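Local coordinates for protein trehalose monomycolate exporter MmpL3 (Mycobacterium tuberculosis, PDB 7NVH) that exports trehalose monomycolate across the mycobacterial inner membrane, probably powered by the proton gradient, at residues A249-L254 with L679-V684; G253-S258 with G671-A676; S258-E263 with T272-T277. All blocks are in the same frame, centred on the assembly; numbering follows the deposited sequence.

Interaction 1 (A249-L254 with L679-V684)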
ATOM      1  N   ALA A 249      15.262   6.235   1.884  1.00 53.97           N
ATOM      2  CA  ALA A 249      16.627   5.733   1.906  1.00 53.97           C
ATOM      3  C   ALA A 249      17.566   6.637   1.125  1.00 53.97           C
ATOM      4  O   ALA A 249      18.778   6.605   1.361  1.00 53.97           O
ATOM      5  CB  ALA A 249      16.684   4.314   1.349  1.00 53.97           C
ATOM      6  N   ILE A 250      17.035   7.433   0.204  1.00 53.79           N
ATOM      7  CA  ILE A 250      17.846   8.417  -0.492  1.00 53.79           C
ATOM      8  C   ILE A 250      17.798   9.772   0.211  1.00 53.79           C
ATOM      9  O   ILE A 250      18.781  10.515   0.176  1.00 53.79           O
ATOM     10  CB  ILE A 250      17.405   8.520  -1.961  1.00 53.79           C
ATOM     11  CG1 ILE A 250      17.692   7.203  -2.680  1.00 53.79           C
ATOM     12  CG2 ILE A 250      18.130   9.646  -2.668  1.00 53.79           C
ATOM     13  CD1 ILE A 250      17.594   7.290  -4.184  1.00 53.79           C
ATOM     14  N   ASP A 251      16.689  10.103   0.880  1.00 53.76           N
ATOM     15  CA  ASP A 251      16.670  11.305   1.710  1.00 53.76           C
ATOM     16  C   ASP A 251      17.705  11.228   2.824  1.00 53.76           C
ATOM     17  O   ASP A 251      18.388  12.215   3.117  1.00 53.76           O
ATOM     18  CB  ASP A 251      15.288  11.521   2.319  1.00 53.76           C
ATOM     19  CG  ASP A 251      14.240  11.846   1.291  1.00 53.76           C
ATOM     20  OD1 ASP A 251      14.602  12.120   0.129  1.00 53.76           O
ATOM     21  OD2 ASP A 251      13.049  11.847   1.659  1.00 53.76           O
ATOM     22  N   TYR A 252      17.809  10.072   3.479  1.00 52.04           N
ATOM     23  CA  TYR A 252      18.761   9.923   4.573  1.00 52.04           C
ATOM     24  C   TYR A 252      20.188  10.094   4.074  1.00 52.04           C
ATOM     25  O   TYR A 252      21.005  10.773   4.710  1.00 52.04           O
ATOM     26  CB  TYR A 252      18.582   8.556   5.232  1.00 52.04           C
ATOM     27  CG  TYR A 252      17.246   8.366   5.915  1.00 52.04           C
ATOM     28  CD1 TYR A 252      16.389   9.435   6.120  1.00 52.04           C
ATOM     29  CD2 TYR A 252      16.838   7.112   6.341  1.00 52.04           C
ATOM     30  CE1 TYR A 252      15.171   9.263   6.737  1.00 52.04           C
ATOM     31  CE2 TYR A 252      15.621   6.931   6.960  1.00 52.04           C
ATOM     32  CZ  TYR A 252      14.792   8.010   7.155  1.00 52.04           C
ATOM     33  OH  TYR A 252      13.576   7.837   7.770  1.00 52.04           O
ATOM     34  N   GLY A 253      20.500   9.491   2.926  1.00 51.41           N
ATOM     35  CA  GLY A 253      21.807   9.691   2.330  1.00 51.41           C
ATOM     36  C   GLY A 253      22.047  11.135   1.945  1.00 51.41           C
ATOM     37  O   GLY A 253      23.146  11.657   2.133  1.00 51.41           O
ATOM     38  N   LEU A 254      21.025  11.799   1.407  1.00 50.71           N
ATOM     39  CA  LEU A 254      21.130  13.221   1.102  1.00 50.71           C
ATOM     40  C   LEU A 254      21.529  14.017   2.332  1.00 50.71           C
ATOM     41  O   LEU A 254      22.500  14.779   2.306  1.00 50.71           O
ATOM     42  CB  LEU A 254      19.800  13.730   0.553  1.00 50.71           C
ATOM     43  CG  LEU A 254      19.800  15.035  -0.238  1.00 50.71           C
ATOM     44  CD1 LEU A 254      20.619  14.918  -1.498  1.00 50.71           C
ATOM     45  CD2 LEU A 254      18.375  15.431  -0.564  1.00 50.71           C
ATOM     46  N   LEU A 679      11.843  16.750  -3.704  1.00 51.56           N
ATOM     47  CA  LEU A 679      11.829  16.485  -5.139  1.00 51.56           C
ATOM     48  C   LEU A 679      12.145  15.027  -5.435  1.00 51.56           C
ATOM     49  O   LEU A 679      11.540  14.424  -6.327  1.00 51.56           O
ATOM     50  CB  LEU A 679      12.821  17.398  -5.858  1.00 51.56           C
ATOM     51  CG  LEU A 679      12.449  18.875  -5.934  1.00 51.56           C
ATOM     52  CD1 LEU A 679      13.587  19.678  -6.539  1.00 51.56           C
ATOM     53  CD2 LEU A 679      11.179  19.053  -6.742  1.00 51.56           C
ATOM     54  N   ILE A 680      13.092  14.443  -4.700  1.00 52.34           N
ATOM     55  CA  ILE A 680      13.472  13.054  -4.938  1.00 52.34           C
ATOM     56  C   ILE A 680      12.299  12.126  -4.655  1.00 52.34           C
ATOM     57  O   ILE A 680      11.964  11.248  -5.464  1.00 52.34           O
ATOM     58  CB  ILE A 680      14.702  12.687  -4.090  1.00 52.34           C
ATOM     59  CG1 ILE A 680      15.979  13.156  -4.785  1.00 52.34           C
ATOM     60  CG2 ILE A 680      14.749  11.192  -3.830  1.00 52.34           C
ATOM     61  CD1 ILE A 680      17.231  12.917  -3.982  1.00 52.34           C
ATOM     62  N   VAL A 681      11.643  12.313  -3.508  1.00 53.00           N
ATOM     63  CA  VAL A 681      10.514  11.443  -3.191  1.00 53.00           C
ATOM     64  C   VAL A 681       9.338  11.721  -4.116  1.00 53.00           C
ATOM     65  O   VAL A 681       8.582  10.806  -4.455  1.00 53.00           O
ATOM     66  CB  VAL A 681      10.110  11.577  -1.715  1.00 53.00           C
ATOM     67  CG1 VAL A 681       9.128  10.482  -1.346  1.00 53.00           C
ATOM     68  CG2 VAL A 681      11.326  11.479  -0.841  1.00 53.00           C
ATOM     69  N   ALA A 682       9.158  12.972  -4.544  1.00 52.66           N
ATOM     70  CA  ALA A 682       8.098  13.278  -5.494  1.00 52.66           C
ATOM     71  C   ALA A 682       8.330  12.569  -6.819  1.00 52.66           C
ATOM     72  O   ALA A 682       7.391  12.039  -7.415  1.00 52.66           O
ATOM     73  CB  ALA A 682       7.996  14.788  -5.704  1.00 52.66           C
ATOM     74  N   VAL A 683       9.576  12.545  -7.294  1.00 52.70           N
ATOM     75  CA  VAL A 683       9.892  11.822  -8.523  1.00 52.70           C
ATOM     76  C   VAL A 683       9.646  10.330  -8.343  1.00 52.70           C
ATOM     77  O   VAL A 683       9.058   9.670  -9.212  1.00 52.70           O
ATOM     78  CB  VAL A 683      11.341  12.106  -8.953  1.00 52.70           C
ATOM     79  CG1 VAL A 683      11.776  11.126 -10.020  1.00 52.70           C
ATOM     80  CG2 VAL A 683      11.470  13.531  -9.455  1.00 52.70           C
ATOM     81  N   VAL A 684      10.086   9.775  -7.212  1.00 54.38           N
ATOM     82  CA  VAL A 684       9.920   8.343  -6.977  1.00 54.38           C
ATOM     83  C   VAL A 684       8.442   7.974  -6.943  1.00 54.38           C
ATOM     84  O   VAL A 684       8.026   6.962  -7.520  1.00 54.38           O
ATOM     85  CB  VAL A 684      10.639   7.925  -5.683  1.00 54.38           C
ATOM     86  CG1 VAL A 684      10.198   6.541  -5.253  1.00 54.38           C
ATOM     87  CG2 VAL A 684      12.143   7.964  -5.882  1.00 54.38           C
TER

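Interaction 2 (G253-S258 with G671-A676)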
ATOM      1  N   GLY A 253      20.500   9.491   2.926  1.00 51.41           N
ATOM      2  CA  GLY A 253      21.807   9.691   2.330  1.00 51.41           C
ATOM      3  C   GLY A 253      22.047  11.135   1.945  1.00 51.41           C
ATOM      4  O   GLY A 253      23.146  11.657   2.133  1.00 51.41           O
ATOM      5  N   LEU A 254      21.025  11.799   1.407  1.00 50.71           N
ATOM      6  CA  LEU A 254      21.130  13.221   1.102  1.00 50.71           C
ATOM      7  C   LEU A 254      21.529  14.017   2.332  1.00 50.71           C
ATOM      8  O   LEU A 254      22.500  14.779   2.306  1.00 50.71           O
ATOM      9  CB  LEU A 254      19.800  13.730   0.553  1.00 50.71           C
ATOM     10  CG  LEU A 254      19.800  15.035  -0.238  1.00 50.71           C
ATOM     11  CD1 LEU A 254      20.619  14.918  -1.498  1.00 50.71           C
ATOM     12  CD2 LEU A 254      18.375  15.431  -0.564  1.00 50.71           C
ATOM     13  N   PHE A 255      20.792  13.839   3.428  1.00 50.74           N
ATOM     14  CA  PHE A 255      21.062  14.621   4.628  1.00 50.74           C
ATOM     15  C   PHE A 255      22.445  14.325   5.186  1.00 50.74           C
ATOM     16  O   PHE A 255      23.186  15.248   5.543  1.00 50.74           O
ATOM     17  CB  PHE A 255      19.986  14.369   5.682  1.00 50.74           C
ATOM     18  CG  PHE A 255      18.732  15.159   5.460  1.00 50.74           C
ATOM     19  CD1 PHE A 255      18.585  16.415   6.022  1.00 50.74           C
ATOM     20  CD2 PHE A 255      17.707  14.657   4.681  1.00 50.74           C
ATOM     21  CE1 PHE A 255      17.437  17.149   5.817  1.00 50.74           C
ATOM     22  CE2 PHE A 255      16.557  15.386   4.471  1.00 50.74           C
ATOM     23  CZ  PHE A 255      16.421  16.633   5.039  1.00 50.74           C
ATOM     24  N   ILE A 256      22.829  13.050   5.243  1.00 49.38           N
ATOM     25  CA  ILE A 256      24.108  12.711   5.860  1.00 49.38           C
ATOM     26  C   ILE A 256      25.275  13.165   4.990  1.00 49.38           C
ATOM     27  O   ILE A 256      26.268  13.700   5.499  1.00 49.38           O
ATOM     28  CB  ILE A 256      24.162  11.208   6.175  1.00 49.38           C
ATOM     29  CG1 ILE A 256      23.214  10.910   7.333  1.00 49.38           C
ATOM     30  CG2 ILE A 256      25.572  10.786   6.529  1.00 49.38           C
ATOM     31  CD1 ILE A 256      23.062   9.463   7.643  1.00 49.38           C
ATOM     32  N   VAL A 257      25.181  12.977   3.673  1.00 49.68           N
ATOM     33  CA  VAL A 257      26.250  13.419   2.784  1.00 49.68           C
ATOM     34  C   VAL A 257      26.368  14.937   2.803  1.00 49.68           C
ATOM     35  O   VAL A 257      27.476  15.486   2.816  1.00 49.68           O
ATOM     36  CB  VAL A 257      26.015  12.884   1.361  1.00 49.68           C
ATOM     37  CG1 VAL A 257      26.920  13.587   0.372  1.00 49.68           C
ATOM     38  CG2 VAL A 257      26.250  11.388   1.317  1.00 49.68           C
ATOM     39  N   SER A 258      25.234  15.643   2.803  1.00 49.82           N
ATOM     40  CA  SER A 258      25.277  17.096   2.864  1.00 49.82           C
ATOM     41  C   SER A 258      25.891  17.572   4.170  1.00 49.82           C
ATOM     42  O   SER A 258      26.671  18.529   4.183  1.00 49.82           O
ATOM     43  CB  SER A 258      23.873  17.668   2.694  1.00 49.82           C
ATOM     44  OG  SER A 258      23.126  17.530   3.887  1.00 49.82           O
ATOM     45  N   GLY A 671      17.252  24.265   3.967  1.00 53.22           N
ATOM     46  CA  GLY A 671      16.242  24.547   2.959  1.00 53.22           C
ATOM     47  C   GLY A 671      16.495  23.812   1.657  1.00 53.22           C
ATOM     48  O   GLY A 671      15.611  23.129   1.132  1.00 53.22           O
ATOM     49  N   ARG A 672      17.715  23.925   1.131  1.00 53.05           N
ATOM     50  CA  ARG A 672      18.040  23.258  -0.125  1.00 53.05           C
ATOM     51  C   ARG A 672      17.972  21.746   0.020  1.00 53.05           C
ATOM     52  O   ARG A 672      17.493  21.048  -0.880  1.00 53.05           O
ATOM     53  CB  ARG A 672      19.425  23.682  -0.607  1.00 53.05           C
ATOM     54  CG  ARG A 672      19.727  23.256  -2.028  1.00 53.05           C
ATOM     55  CD  ARG A 672      21.214  23.293  -2.319  1.00 53.05           C
ATOM     56  NE  ARG A 672      21.481  23.620  -3.714  1.00 53.05           N
ATOM     57  CZ  ARG A 672      22.629  23.371  -4.332  1.00 53.05           C
ATOM     58  NH1 ARG A 672      23.622  22.785  -3.679  1.00 53.05           N
ATOM     59  NH2 ARG A 672      22.783  23.702  -5.606  1.00 53.05           N
ATOM     60  N   ILE A 673      18.451  21.220   1.147  1.00 52.34           N
ATOM     61  CA  ILE A 673      18.467  19.776   1.343  1.00 52.34           C
ATOM     62  C   ILE A 673      17.048  19.229   1.419  1.00 52.34           C
ATOM     63  O   ILE A 673      16.739  18.192   0.822  1.00 52.34           O
ATOM     64  CB  ILE A 673      19.283  19.418   2.596  1.00 52.34           C
ATOM     65  CG1 ILE A 673      20.706  19.957   2.466  1.00 52.34           C
ATOM     66  CG2 ILE A 673      19.314  17.919   2.796  1.00 52.34           C
ATOM     67  CD1 ILE A 673      21.348  19.662   1.128  1.00 52.34           C
ATOM     68  N   ILE A 674      16.162  19.914   2.143  1.00 52.05           N
ATOM     69  CA  ILE A 674      14.786  19.447   2.252  1.00 52.05           C
ATOM     70  C   ILE A 674      14.071  19.582   0.915  1.00 52.05           C
ATOM     71  O   ILE A 674      13.271  18.719   0.539  1.00 52.05           O
ATOM     72  CB  ILE A 674      14.051  20.197   3.375  1.00 52.05           C
ATOM     73  CG1 ILE A 674      14.551  19.720   4.737  1.00 52.05           C
ATOM     74  CG2 ILE A 674      12.559  19.970   3.276  1.00 52.05           C
ATOM     75  CD1 ILE A 674      13.803  20.315   5.902  1.00 52.05           C
ATOM     76  N   THR A 675      14.349  20.654   0.169  1.00 50.97           N
ATOM     77  CA  THR A 675      13.761  20.789  -1.160  1.00 50.97           C
ATOM     78  C   THR A 675      14.197  19.647  -2.069  1.00 50.97           C
ATOM     79  O   THR A 675      13.375  19.062  -2.784  1.00 50.97           O
ATOM     80  CB  THR A 675      14.145  22.135  -1.771  1.00 50.97           C
ATOM     81  OG1 THR A 675      13.486  23.189  -1.059  1.00 50.97           O
ATOM     82  CG2 THR A 675      13.745  22.196  -3.233  1.00 50.97           C
ATOM     83  N   ALA A 676      15.486  19.307  -2.045  1.00 51.41           N
ATOM     84  CA  ALA A 676      15.980  18.216  -2.876  1.00 51.41           C
ATOM     85  C   ALA A 676      15.380  16.881  -2.454  1.00 51.41           C
ATOM     86  O   ALA A 676      15.036  16.054  -3.304  1.00 51.41           O
ATOM     87  CB  ALA A 676      17.505  18.163  -2.819  1.00 51.41           C
TER

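Interaction 3 (S258-E263 with T272-T277)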
ATOM      1  N   SER A 258      25.234  15.643   2.803  1.00 49.82           N
ATOM      2  CA  SER A 258      25.277  17.096   2.864  1.00 49.82           C
ATOM      3  C   SER A 258      25.891  17.572   4.170  1.00 49.82           C
ATOM      4  O   SER A 258      26.671  18.529   4.183  1.00 49.82           O
ATOM      5  CB  SER A 258      23.873  17.668   2.694  1.00 49.82           C
ATOM      6  OG  SER A 258      23.126  17.530   3.887  1.00 49.82           O
ATOM      7  N   ARG A 259      25.554  16.917   5.283  1.00 50.05           N
ATOM      8  CA  ARG A 259      26.144  17.297   6.561  1.00 50.05           C
ATOM      9  C   ARG A 259      27.645  17.045   6.571  1.00 50.05           C
ATOM     10  O   ARG A 259      28.412  17.847   7.112  1.00 50.05           O
ATOM     11  CB  ARG A 259      25.464  16.540   7.698  1.00 50.05           C
ATOM     12  CG  ARG A 259      25.773  17.098   9.068  1.00 50.05           C
ATOM     13  CD  ARG A 259      25.344  18.546   9.165  1.00 50.05           C
ATOM     14  NE  ARG A 259      26.168  19.293  10.108  1.00 50.05           N
ATOM     15  CZ  ARG A 259      25.786  19.613  11.338  1.00 50.05           C
ATOM     16  NH1 ARG A 259      24.588  19.257  11.772  1.00 50.05           N
ATOM     17  NH2 ARG A 259      26.600  20.294  12.131  1.00 50.05           N
ATOM     18  N   PHE A 260      28.084  15.932   5.981  1.00 50.36           N
ATOM     19  CA  PHE A 260      29.515  15.660   5.907  1.00 50.36           C
ATOM     20  C   PHE A 260      30.233  16.712   5.074  1.00 50.36           C
ATOM     21  O   PHE A 260      31.312  17.183   5.452  1.00 50.36           O
ATOM     22  CB  PHE A 260      29.760  14.267   5.334  1.00 50.36           C
ATOM     23  CG  PHE A 260      31.211  13.919   5.190  1.00 50.36           C
ATOM     24  CD1 PHE A 260      31.932  13.454   6.271  1.00 50.36           C
ATOM     25  CD2 PHE A 260      31.853  14.052   3.975  1.00 50.36           C
ATOM     26  CE1 PHE A 260      33.263  13.133   6.143  1.00 50.36           C
ATOM     27  CE2 PHE A 260      33.185  13.732   3.844  1.00 50.36           C
ATOM     28  CZ  PHE A 260      33.890  13.272   4.929  1.00 50.36           C
ATOM     29  N   ARG A 261      29.655  17.090   3.933  1.00 52.41           N
ATOM     30  CA  ARG A 261      30.276  18.118   3.106  1.00 52.41           C
ATOM     31  C   ARG A 261      30.271  19.471   3.802  1.00 52.41           C
ATOM     32  O   ARG A 261      31.182  20.279   3.593  1.00 52.41           O
ATOM     33  CB  ARG A 261      29.566  18.212   1.757  1.00 52.41           C
ATOM     34  CG  ARG A 261      29.639  16.945   0.934  1.00 52.41           C
ATOM     35  CD  ARG A 261      28.967  17.125  -0.410  1.00 52.41           C
ATOM     36  NE  ARG A 261      29.761  17.953  -1.311  1.00 52.41           N
ATOM     37  CZ  ARG A 261      29.384  19.146  -1.755  1.00 52.41           C
ATOM     38  NH1 ARG A 261      28.217  19.655  -1.382  1.00 52.41           N
ATOM     39  NH2 ARG A 261      30.170  19.829  -2.573  1.00 52.41           N
ATOM     40  N   GLU A 262      29.249  19.737   4.615  1.00 54.33           N
ATOM     41  CA  GLU A 262      29.215  20.958   5.409  1.00 54.33           C
ATOM     42  C   GLU A 262      30.322  20.967   6.453  1.00 54.33           C
ATOM     43  O   GLU A 262      30.982  21.992   6.658  1.00 54.33           O
ATOM     44  CB  GLU A 262      27.849  21.095   6.077  1.00 54.33           C
ATOM     45  CG  GLU A 262      27.506  22.486   6.559  1.00 54.33           C
ATOM     46  CD  GLU A 262      26.101  22.564   7.123  1.00 54.33           C
ATOM     47  OE1 GLU A 262      25.896  23.291   8.118  1.00 54.33           O
ATOM     48  OE2 GLU A 262      25.203  21.895   6.572  1.00 54.33           O
ATOM     49  N   GLU A 263      30.536  19.835   7.127  1.00 53.42           N
ATOM     50  CA  GLU A 263      31.569  19.768   8.155  1.00 53.42           C
ATOM     51  C   GLU A 263      32.966  19.808   7.554  1.00 53.42           C
ATOM     52  O   GLU A 263      33.891  20.333   8.182  1.00 53.42           O
ATOM     53  CB  GLU A 263      31.397  18.509   9.003  1.00 53.42           C
ATOM     54  CG  GLU A 263      30.078  18.437   9.747  1.00 53.42           C
ATOM     55  CD  GLU A 263      29.899  19.573  10.731  1.00 53.42           C
ATOM     56  OE1 GLU A 263      30.816  19.807  11.546  1.00 53.42           O
ATOM     57  OE2 GLU A 263      28.839  20.233  10.696  1.00 53.42           O
ATOM     58  N   THR A 272      37.152  13.863  12.370  1.00 48.96           N
ATOM     59  CA  THR A 272      36.274  14.771  13.102  1.00 48.96           C
ATOM     60  C   THR A 272      35.004  15.053  12.315  1.00 48.96           C
ATOM     61  O   THR A 272      33.913  15.133  12.889  1.00 48.96           O
ATOM     62  CB  THR A 272      37.008  16.071  13.418  1.00 48.96           C
ATOM     63  OG1 THR A 272      38.175  15.782  14.195  1.00 48.96           O
ATOM     64  CG2 THR A 272      36.115  17.011  14.200  1.00 48.96           C
ATOM     65  N   ALA A 273      35.127  15.211  10.997  1.00 47.92           N
ATOM     66  CA  ALA A 273      33.946  15.425  10.172  1.00 47.92           C
ATOM     67  C   ALA A 273      33.002  14.238  10.255  1.00 47.92           C
ATOM     68  O   ALA A 273      31.784  14.412  10.356  1.00 47.92           O
ATOM     69  CB  ALA A 273      34.355  15.686   8.724  1.00 47.92           C
ATOM     70  N   VAL A 274      33.545  13.019  10.223  1.00 47.77           N
ATOM     71  CA  VAL A 274      32.706  11.830  10.322  1.00 47.77           C
ATOM     72  C   VAL A 274      32.028  11.767  11.683  1.00 47.77           C
ATOM     73  O   VAL A 274      30.831  11.476  11.781  1.00 47.77           O
ATOM     74  CB  VAL A 274      33.533  10.563  10.040  1.00 47.77           C
ATOM     75  CG1 VAL A 274      32.748   9.324  10.420  1.00 47.77           C
ATOM     76  CG2 VAL A 274      33.919  10.507   8.576  1.00 47.77           C
ATOM     77  N   ARG A 275      32.772  12.048  12.754  1.00 47.68           N
ATOM     78  CA  ARG A 275      32.180  12.004  14.087  1.00 47.68           C
ATOM     79  C   ARG A 275      31.048  13.013  14.219  1.00 47.68           C
ATOM     80  O   ARG A 275      29.972  12.693  14.736  1.00 47.68           O
ATOM     81  CB  ARG A 275      33.249  12.255  15.149  1.00 47.68           C
ATOM     82  CG  ARG A 275      32.864  11.748  16.524  1.00 47.68           C
ATOM     83  CD  ARG A 275      33.594  12.491  17.621  1.00 47.68           C
ATOM     84  NE  ARG A 275      35.041  12.422  17.458  1.00 47.68           N
ATOM     85  CZ  ARG A 275      35.845  13.478  17.497  1.00 47.68           C
ATOM     86  NH1 ARG A 275      35.340  14.686  17.696  1.00 47.68           N
ATOM     87  NH2 ARG A 275      37.151  13.324  17.339  1.00 47.68           N
ATOM     88  N   ARG A 276      31.266  14.240  13.742  1.00 49.99           N
ATOM     89  CA  ARG A 276      30.250  15.277  13.884  1.00 49.99           C
ATOM     90  C   ARG A 276      29.036  14.995  13.007  1.00 49.99           C
ATOM     91  O   ARG A 276      27.891  15.184  13.443  1.00 49.99           O
ATOM     92  CB  ARG A 276      30.850  16.640  13.559  1.00 49.99           C
ATOM     93  CG  ARG A 276      31.885  17.100  14.564  1.00 49.99           C
ATOM     94  CD  ARG A 276      32.538  18.391  14.125  1.00 49.99           C
ATOM     95  NE  ARG A 276      31.561  19.462  13.970  1.00 49.99           N
ATOM     96  CZ  ARG A 276      31.247  20.327  14.927  1.00 49.99           C
ATOM     97  NH1 ARG A 276      31.835  20.249  16.112  1.00 49.99           N
ATOM     98  NH2 ARG A 276      30.345  21.270  14.699  1.00 49.99           N
ATOM     99  N   THR A 277      29.258  14.544  11.768  1.00 48.08           N
ATOM    100  CA  THR A 277      28.121  14.228  10.917  1.00 48.08           C
ATOM    101  C   THR A 277      27.334  13.054  11.474  1.00 48.08           C
ATOM    102  O   THR A 277      26.105  13.053  11.383  1.00 48.08           O
ATOM    103  CB  THR A 277      28.556  13.962   9.474  1.00 48.08           C
ATOM    104  OG1 THR A 277      27.393  13.864   8.644  1.00 48.08           O
ATOM    105  CG2 THR A 277      29.335  12.677   9.350  1.00 48.08           C
TER

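Interaction 1 (A249-L254 with L679-V684)
I250, D251 and L254 of helix 248-265 meet I680 and V681 of helix 671-689 in the transmembrane bundle of this RND-type exporter, beside the paired aspartates and tyrosines that probably form its proton relay. The two short helical segments run antiparallel at 161°, their axes 9.9 Å apart at closest approach. I680 carries most of the apolar contact. Its CD1 lies 3.6 Å from I250 CG2, the two isoleucine side chains crossing at about a right angle, and I680 CG2 stands 3.9 Å from the same I250 methyl. With I250 CG2 placed trans to the backbone N, beside the carbonyl carbon, this short branch does the touching. L254 adds a looser contact, its CD2 being 4.4 Å from I680 CD1. Next to this patch, the carboxylate of D251 extends past I680 and reaches V681, whose CG2 methyl lies against it, 3.5 Å from D251 OD1. With V681 CG1 anti to the backbone N (chi1 -169°), CG2 falls on the N side and turns against the acid. The polar partner of D251 lies elsewhere, for OD2 is hydrogen-bonded to the hydroxyl of Y641, while Y252 on the same turn bonds D640. Helix 176-200 borders the apolar patch through V192, against I250, and L196, against L254. A buried carboxylate is thus walled on this side by aliphatic carbon, which supplies neither a donor nor a charge, leaving the Y641 hydroxyl, from outside the two segments, as the polar partner of OD2.

Interaction 2 (G253-S258 with G671-A676)
I673 loses more surface than any other residue here, and its two branches serve different partners on helix 248-265. CG2, trans to the backbone N with CG1 turned to the N side (chi1 -58°), sits over one face of the F255 ring. This is a CH-pi contact: the methyl is 3.6 Å from the ring centroid and only 12° off the normal. The longer branch bends away at chi2, bringing I673 CD1 to 3.6 Å from S258 CB. Both CB and OG of S258 rest on this branch, while OG also bonds within its own helix, donating to F255 O at 2.8 Å from above the carbonyl plane. F255 is held at its rim as well, with I674 CG1 approaching near the ring plane, 3.6 Å from CZ. L254, second after I673 in buried surface, reaches across one turn of the opposite helix: its CD2 is 3.5 Å from the backbone O of I673 and 3.6 Å from A676 CB. The small methyl of A676 lets the leucine tip come close to the helix surface, while L254 CG stays 4.2 Å from I673 CG2. The side chains of F255 and I673 slide past each other in opposite directions. The segments themselves run antiparallel at 154°. Beyond the pair, the ring of F255 also stacks with F644 of helix 624-654, and R715 of helix 694-726 bonds both G671 O and T675 OG1 at the start of helix 671-689. L196, V199 and F200 of helix 176-200 flank L254 and A676, so the contact sits between helix 176-200 and helix 624-654.

Interaction 3 (S258-E263 with T272-T277)
E263 OE2 is gripped side-on by R259 one helical turn earlier: NE donates at 2.9 Å and NH2 at 2.7 Å, both from the same face of the carboxylate plane. The other oxygen is used across the contact. R276 NE donates to E263 OE1 at 2.6 Å with an N-H...O angle of 162°, the acceptor lying near the guanidinium plane but the donor standing above that of the carboxylate. The two flat groups are turned by only 26°. E263 folds back on itself, bent at chi2 (-61°), which sets its carboxylate between the two arginines, one oxygen to each. R259 NH2 has a further salt bridge to E651, and Y268 packs against both E263 and R276. The segments belong to a helical hairpin, in which helix 248-265 turns through a short connection into helix 270-297 at the end of the membrane domain near the N terminus and the last modelled residues, presumably the cytoplasmic one. Here the axes approach to 8.8 Å, and A273 and T277 lie where the backbones come nearest, the first beside E263 and the second beside F260. A273 CB lies 3.8 Å from F260 CE1, and V274 CG2 reaches the same ring atom at 3.6 Å, each coming in obliquely. T277 meets the ring differently, its CG2 lying near the ring plane, 4.1 Å from F260 CD1. The hydroxyl of T277 is directed toward helix 248-265, where OG1 touches R259 CB at 3.4 Å and makes a weak hydrogen bond to I256 O.

Overall arrangement
From the N terminus, the chain enters helix 248-265, which carries one side of all three contacts in sequence. Interaction 3 closes first, over a short turn into helix 270-297. Much later, after the rest of the first MMPL range and most of the second, helix 671-689 returns antiparallel; its beginning closes interaction 2 and its middle interaction 1. Interactions 1 and 2 start from the same stretch, sharing G253 and L254, and interaction 3 is nested in both of their long loops. The centres of interactions 1 and 2 are about 9 Å apart, those of 2 and 3 about 13 Å. Helix 248-265 thus joins a local hairpin at one end to the other MMPL range along its length.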